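Local coordinates for KLLA0E08119p (Kluyveromyces lactis, PDB 3VA7), which probably carboxylates urea with bicarbonate and ATP through a biotin carrier, as the urea carboxylase part of a longer enzyme thought also to hydrolyse the allophanate formed, at residues 528-533 with 537-542. Residues are numbered along the deposited sequence; the frame is centred on the assembly and turned at random.
Sequences PALEIT and PKLLFH
I532 and P537 reach toward each other where the chain turns from one β-strand into the next, the isoleucine's CG1 against the CD corner of the proline ring, and their junction is the tight end of this contact. CG1 of I532 lies 3.6 Å from CD of P537, and the terminal CD1 of I532 follows at 3.9 Å from the same proline CD. CG1 stands beside the backbone N (chi1 -82°) and anti to the carbonyl carbon, which puts it, with CD1 beyond it, on the side of the proline. Further along, the packing slackens: L530 and L539 touch through their CD1 methyls at 4.4 Å, and beyond them the chains diverge. Strands 529-533 and 538-541 illustrate how consecutive strands can pass from one sheet to another and pack through alternate side chains. The first belongs to an antiparallel sheet between 488-490 and 587-592, the second to another between 576-582 and 477-480; their nearest CA atoms, of I532 and P537, are 7.9 Å apart. Apolar side chains therefore join two sheets within subdomains A and B of the carboxyltransferase domain. L590 touches L530, I532 and L539, while F478 touches both leucines, so the interior continues past the two segments. Along 529-533, L530 and I532 point toward the second segment, whereas E531 serves a polar network with a salt bridge to R699 and hydrogen bonds to the Y589 hydroxyl and the backbone N of M509. On 538-541 the same alternation leaves K538 exposed to solvent and L540 partly so, with L539 buried between them.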
# COMPACT_ATOMS: atom_id res chain seq x y z
N PRO A 528 5.81 -16.50 -5.39
CA PRO A 528 4.46 -16.06 -5.10
C PRO A 528 3.46 -16.67 -6.07
O PRO A 528 3.81 -16.98 -7.22
CB PRO A 528 4.55 -14.55 -5.30
CG PRO A 528 5.55 -14.42 -6.33
CD PRO A 528 6.59 -15.47 -6.08
N ALA A 529 2.21 -16.76 -5.61
CA ALA A 529 1.13 -17.50 -6.24
C ALA A 529 -0.14 -16.71 -6.00
O ALA A 529 -0.11 -15.74 -5.24
CB ALA A 529 1.04 -18.89 -5.58
N LEU A 530 -1.27 -17.10 -6.60
CA LEU A 530 -2.53 -16.39 -6.29
C LEU A 530 -3.42 -17.16 -5.32
O LEU A 530 -3.64 -18.36 -5.48
CB LEU A 530 -3.34 -16.06 -7.54
CG LEU A 530 -2.66 -15.23 -8.67
CD1 LEU A 530 -3.56 -15.18 -9.91
CD2 LEU A 530 -2.23 -13.82 -8.18
N GLU A 531 -3.91 -16.47 -4.31
CA GLU A 531 -4.95 -17.01 -3.47
C GLU A 531 -6.25 -16.58 -4.08
O GLU A 531 -6.51 -15.35 -4.24
CB GLU A 531 -4.86 -16.42 -2.06
CG GLU A 531 -6.03 -16.77 -1.19
CD GLU A 531 -5.72 -16.53 0.26
OE1 GLU A 531 -6.25 -15.54 0.83
OE2 GLU A 531 -4.95 -17.32 0.85
N ILE A 532 -7.06 -17.59 -4.44
CA ILE A 532 -8.43 -17.39 -4.88
C ILE A 532 -9.39 -17.64 -3.74
O ILE A 532 -9.34 -18.67 -3.12
CB ILE A 532 -8.78 -18.31 -6.07
CG1 ILE A 532 -8.25 -17.66 -7.34
CG2 ILE A 532 -10.29 -18.53 -6.25
CD1 ILE A 532 -7.16 -18.39 -8.01
N THR A 533 -10.29 -16.70 -3.51
CA THR A 533 -11.29 -16.85 -2.49
C THR A 533 -12.70 -16.83 -3.08
O THR A 533 -13.08 -15.84 -3.70
CB THR A 533 -11.23 -15.63 -1.50
OG1 THR A 533 -9.87 -15.29 -1.16
CG2 THR A 533 -12.15 -15.86 -0.25
N PRO A 537 -10.52 -15.84 -11.02
CA PRO A 537 -10.37 -14.91 -12.16
C PRO A 537 -10.42 -15.63 -13.48
O PRO A 537 -10.28 -16.85 -13.49
CB PRO A 537 -8.93 -14.44 -11.99
CG PRO A 537 -8.23 -15.66 -11.45
CD PRO A 537 -9.21 -16.21 -10.45
N LYS A 538 -10.61 -14.94 -14.59
CA LYS A 538 -10.23 -15.56 -15.86
C LYS A 538 -9.02 -14.80 -16.37
O LYS A 538 -9.02 -13.59 -16.37
CB LYS A 538 -11.37 -15.74 -16.91
CG LYS A 538 -12.59 -14.80 -16.86
CD LYS A 538 -14.02 -15.47 -17.11
CE LYS A 538 -14.16 -16.30 -18.44
NZ LYS A 538 -13.64 -15.64 -19.71
N LEU A 539 -7.99 -15.54 -16.77
CA LEU A 539 -6.74 -14.93 -17.12
C LEU A 539 -6.33 -15.24 -18.56
O LEU A 539 -6.48 -16.36 -19.00
CB LEU A 539 -5.64 -15.43 -16.19
CG LEU A 539 -5.88 -15.49 -14.68
CD1 LEU A 539 -4.66 -16.17 -14.04
CD2 LEU A 539 -6.15 -14.09 -14.09
N LEU A 540 -5.80 -14.26 -19.26
CA LEU A 540 -5.24 -14.47 -20.58
C LEU A 540 -3.72 -14.53 -20.46
O LEU A 540 -3.10 -13.67 -19.87
CB LEU A 540 -5.67 -13.35 -21.53
CG LEU A 540 -5.05 -13.15 -22.94
CD1 LEU A 540 -4.86 -14.47 -23.68
CD2 LEU A 540 -5.93 -12.20 -23.78
N PHE A 541 -3.13 -15.57 -21.01
CA PHE A 541 -1.71 -15.71 -20.90
C PHE A 541 -1.04 -15.23 -22.17
O PHE A 541 -1.47 -15.61 -23.28
CB PHE A 541 -1.36 -17.16 -20.61
CG PHE A 541 -1.39 -17.51 -19.16
CD1 PHE A 541 -0.21 -17.56 -18.42
CD2 PHE A 541 -2.58 -17.78 -18.53
CE1 PHE A 541 -0.23 -17.89 -17.08
CE2 PHE A 541 -2.62 -18.10 -17.18
CZ PHE A 541 -1.46 -18.15 -16.46
N HIS A 542 -0.00 -14.41 -22.03
CA HIS A 542 0.62 -13.76 -23.17
C HIS A 542 1.91 -14.41 -23.52
O HIS A 542 2.66 -13.97 -24.42
CB HIS A 542 0.82 -12.28 -22.88
CG HIS A 542 -0.42 -11.50 -23.08
ND1 HIS A 542 -1.11 -10.93 -22.04
CD2 HIS A 542 -1.15 -11.28 -24.20
CE1 HIS A 542 -2.19 -10.34 -22.51
NE2 HIS A 542 -2.24 -10.54 -23.82